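PDB 7C45: CCHC-type domain-containing protein from Trypanosoma brucei brucei, which binds single-stranded RNA and probably acts as a metal-dependent 3'-5' exonuclease that trims guide RNA. Local coordinates for residues R97-D102 with H194-S199. Residues are numbered along the deposited sequence; the frame is centred on the assembly and turned at random.
With nucleotides of chain B.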
loop_
_atom_site.group_PDB
_atom_site.type_symbol
_atom_site.label_atom_id
_atom_site.label_comp_id
_atom_site.label_asym_id
_atom_site.label_seq_id
_atom_site.Cartn_x
_atom_site.Cartn_y
_atom_site.Cartn_z
ATOM N N ARG A 97 -0.021 -6.688 13.295
ATOM C CA ARG A 97 0.445 -5.648 12.389
ATOM C C ARG A 97 -0.574 -5.453 11.274
ATOM O O ARG A 97 -0.980 -6.410 10.616
ATOM C CB ARG A 97 1.815 -6.017 11.814
ATOM C CG ARG A 97 2.348 -5.073 10.769
ATOM C CD ARG A 97 3.741 -5.486 10.326
ATOM N NE ARG A 97 4.705 -5.342 11.406
ATOM C CZ ARG A 97 5.729 -6.164 11.589
ATOM N NH1 ARG A 97 5.907 -7.195 10.761
ATOM N NH2 ARG A 97 6.559 -5.963 12.601
ATOM N N LYS A 98 -1.018 -4.219 11.084
ATOM C CA LYS A 98 -1.890 -3.889 9.972
ATOM C C LYS A 98 -1.019 -3.264 8.882
ATOM O O LYS A 98 -0.313 -2.285 9.137
ATOM C CB LYS A 98 -3.011 -2.955 10.427
ATOM C CG LYS A 98 -4.282 -3.700 10.971
ATOM C CD LYS A 98 -4.036 -4.421 12.299
ATOM C CE LYS A 98 -4.030 -3.425 13.450
ATOM N NZ LYS A 98 -3.667 -3.913 14.790
ATOM N N LEU A 99 -1.062 -3.842 7.686
ATOM C CA LEU A 99 -0.261 -3.426 6.543
ATOM C C LEU A 99 -1.114 -2.609 5.579
ATOM O O LEU A 99 -2.164 -3.077 5.132
ATOM C CB LEU A 99 0.295 -4.648 5.815
ATOM C CG LEU A 99 1.161 -5.592 6.650
ATOM C CD1 LEU A 99 1.213 -6.945 5.975
ATOM C CD2 LEU A 99 2.558 -5.038 6.791
ATOM N N PHE A 100 -0.635 -1.419 5.223
ATOM C CA PHE A 100 -1.329 -0.531 4.299
ATOM C C PHE A 100 -0.403 -0.206 3.141
ATOM O O PHE A 100 0.807 -0.401 3.227
ATOM C CB PHE A 100 -1.746 0.792 4.951
ATOM C CG PHE A 100 -2.936 0.682 5.871
ATOM C CD1 PHE A 100 -2.765 0.326 7.193
ATOM C CD2 PHE A 100 -4.203 0.953 5.408
ATOM C CE1 PHE A 100 -3.854 0.238 8.051
ATOM C CE2 PHE A 100 -5.304 0.879 6.254
ATOM C CZ PHE A 100 -5.124 0.510 7.575
ATOM N N PHE A 101 -0.986 0.317 2.071
ATOM C CA PHE A 101 -0.225 0.968 1.002
ATOM C C PHE A 101 -0.836 2.360 0.839
ATOM O O PHE A 101 -1.898 2.525 0.217
ATOM C CB PHE A 101 -0.251 0.182 -0.307
ATOM C CG PHE A 101 0.736 0.703 -1.324
ATOM C CD1 PHE A 101 2.039 0.253 -1.306
ATOM C CD2 PHE A 101 0.373 1.655 -2.258
ATOM C CE1 PHE A 101 2.962 0.720 -2.222
ATOM C CE2 PHE A 101 1.290 2.139 -3.163
ATOM C CZ PHE A 101 2.590 1.667 -3.146
ATOM N N ASP A 102 -0.147 3.349 1.418
ATOM C CA ASP A 102 -0.648 4.693 1.677
ATOM C C ASP A 102 -1.849 4.624 2.613
ATOM O O ASP A 102 -2.987 4.473 2.151
ATOM C CB ASP A 102 -1.015 5.446 0.384
ATOM C CG ASP A 102 -1.267 6.951 0.640
ATOM O OD1 ASP A 102 -1.337 7.324 1.820
ATOM O OD2 ASP A 102 -1.390 7.730 -0.320
ATOM N N HIS A 194 -1.421 -7.896 -3.056
ATOM C CA HIS A 194 -0.135 -7.267 -3.347
ATOM C C HIS A 194 0.528 -6.736 -2.089
ATOM O O HIS A 194 1.736 -6.841 -1.932
ATOM C CB HIS A 194 -0.336 -6.137 -4.347
ATOM C CG HIS A 194 -0.877 -6.598 -5.656
ATOM N ND1 HIS A 194 -0.561 -7.824 -6.200
ATOM C CD2 HIS A 194 -1.720 -6.001 -6.525
ATOM C CE1 HIS A 194 -1.189 -7.963 -7.353
ATOM N NE2 HIS A 194 -1.896 -6.873 -7.573
ATOM N N ILE A 195 -0.256 -6.172 -1.176
ATOM C CA ILE A 195 0.301 -5.690 0.078
ATOM C C ILE A 195 0.908 -6.836 0.874
ATOM O O ILE A 195 2.010 -6.716 1.413
ATOM C CB ILE A 195 -0.781 -4.957 0.889
ATOM C CG1 ILE A 195 -1.116 -3.650 0.173
ATOM C CG2 ILE A 195 -0.268 -4.687 2.293
ATOM C CD1 ILE A 195 -2.385 -2.910 0.712
ATOM N N LEU A 196 0.184 -7.951 0.992
ATOM C CA LEU A 196 0.702 -9.042 1.806
ATOM C C LEU A 196 1.957 -9.631 1.170
ATOM O O LEU A 196 2.948 -9.899 1.856
ATOM C CB LEU A 196 -0.388 -10.102 2.021
ATOM C CG LEU A 196 -0.055 -11.242 2.994
ATOM C CD1 LEU A 196 0.084 -10.719 4.409
ATOM C CD2 LEU A 196 -1.087 -12.380 2.938
ATOM N N LEU A 197 1.963 -9.785 -0.146
ATOM C CA LEU A 197 3.156 -10.358 -0.754
ATOM C C LEU A 197 4.329 -9.388 -0.669
ATOM O O LEU A 197 5.476 -9.812 -0.471
ATOM C CB LEU A 197 2.872 -10.779 -2.188
ATOM C CG LEU A 197 2.787 -9.829 -3.372
ATOM C CD1 LEU A 197 4.167 -9.521 -3.970
ATOM C CD2 LEU A 197 1.867 -10.416 -4.416
ATOM N N LEU A 198 4.059 -8.078 -0.793
ATOM C CA LEU A 198 5.129 -7.095 -0.658
ATOM C C LEU A 198 5.752 -7.125 0.721
ATOM O O LEU A 198 6.954 -6.849 0.863
ATOM C CB LEU A 198 4.595 -5.692 -0.941
ATOM C CG LEU A 198 4.457 -5.397 -2.441
ATOM C CD1 LEU A 198 3.697 -4.090 -2.664
ATOM C CD2 LEU A 198 5.830 -5.368 -3.134
ATOM N N SER A 199 4.949 -7.403 1.754
ATOM C CA SER A 199 5.489 -7.469 3.107
ATOM C C SER A 199 6.531 -8.568 3.226
ATOM O O SER A 199 7.460 -8.445 4.021
ATOM C CB SER A 199 4.383 -7.691 4.135
ATOM O OG SER A 199 3.832 -8.992 4.000
ATOM P P U B 8 0.936 8.946 -8.789
ATOM O OP1 U B 8 0.361 10.255 -9.168
ATOM O OP2 U B 8 2.364 8.692 -9.104
ATOM O "O5'" U B 8 0.614 8.756 -7.252
ATOM C "C5'" U B 8 1.486 8.036 -6.406
ATOM C "C4'" U B 8 0.908 7.934 -5.026
ATOM O "O4'" U B 8 0.704 9.260 -4.485
ATOM C "C3'" U B 8 -0.454 7.274 -4.909
ATOM O "O3'" U B 8 -0.355 5.865 -4.909
ATOM C "C2'" U B 8 -0.981 7.843 -3.600
ATOM O "O2'" U B 8 -0.372 7.195 -2.485
ATOM C "C1'" U B 8 -0.435 9.271 -3.662
ATOM N N1 U B 8 -1.390 10.236 -4.258
ATOM C C2 U B 8 -2.370 10.739 -3.443
ATOM O O2 U B 8 -2.499 10.376 -2.292
ATOM N N3 U B 8 -3.206 11.654 -4.049
ATOM C C4 U B 8 -3.091 12.099 -5.357
ATOM O O4 U B 8 -3.888 12.933 -5.796
ATOM C C5 U B 8 -2.019 11.539 -6.118
ATOM C C6 U B 8 -1.213 10.643 -5.548
ATOM P P U B 9 -1.564 4.962 -5.460
ATOM O OP1 U B 9 -1.092 3.557 -5.369
ATOM O OP2 U B 9 -1.954 5.531 -6.770
ATOM O "O5'" U B 9 -2.738 5.260 -4.431
ATOM C "C5'" U B 9 -2.884 4.525 -3.220
ATOM C "C4'" U B 9 -4.025 5.016 -2.345
ATOM O "O4'" U B 9 -3.951 6.443 -2.124
ATOM C "C3'" U B 9 -5.443 4.805 -2.849
ATOM O "O3'" U B 9 -5.887 3.480 -2.684
ATOM C "C2'" U B 9 -6.239 5.820 -2.039
ATOM O "O2'" U B 9 -6.492 5.360 -0.717
ATOM C "C1'" U B 9 -5.248 6.974 -1.960
ATOM N N1 U B 9 -5.485 7.971 -3.019
ATOM C C2 U B 9 -6.564 8.844 -2.871
ATOM O O2 U B 9 -7.324 8.838 -1.924
ATOM N N3 U B 9 -6.736 9.745 -3.888
ATOM C C4 U B 9 -5.957 9.861 -5.021
ATOM O O4 U B 9 -6.242 10.723 -5.850
ATOM C C5 U B 9 -4.872 8.925 -5.103
ATOM C C6 U B 9 -4.673 8.030 -4.125
#
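Leu99 rests on one side of helix 194-199 and meets three of its residues. Leu99 CB lies 3.6 Å from Ile195 CG2. Leu99 CD1 reaches one turn further along the helix, to Ser199, and sits 3.7 Å from Ser199 CB. Leu196, next after Ile195, brings its CD1 to 4.2 Å from Leu99 CD1. This reach follows from the first torsion of Leu99, which sets CG opposite the carbonyl carbon (chi1 -58°). Ser199 meets Leu99 mainly through CB.

Phe100 points to the other face of the sheet, toward Leu40 and Asp106, and gives the helix little more than backbone. On the helix side, Ile195 packs against the backbone here. Ile195 CD1 comes within 4.1 Å of Phe100 C and 3.8 Å of Phe101 N. The CG2 and CD1 of Ile195 thus cover successive parts of the chain as it leaves the strand.

The fold is the DnaQ-like exonuclease form of the RNase H fold. Strand 97-100 is an inner strand of its mixed sheet, beside strand 37-44. Helix 182-202 packs across one face, and the two short axes run at 112° with a closest approach of 8.5 Å. The same helix carries Asp191, which binds calcium with Asp41 and Glu43.

Phe101 adds its CB to the Ile195 contact, 3.9 Å from Ile195 CD1. Its ring swings anti to its own amide nitrogen (chi1 -169°) and leads on to the RNA. The phosphate oxygen OP1 of U9 of chain B approaches the ring edge near its plane, 3.5 Å from Phe101 CE2.

Asp102, in the loop that follows the strand, turns to the RNA. Its OD2 is met by both the ribose O2' of U8 of chain B, in a hydrogen bond whose very short length is doubtful, and Arg104 NH2, in a salt bridge.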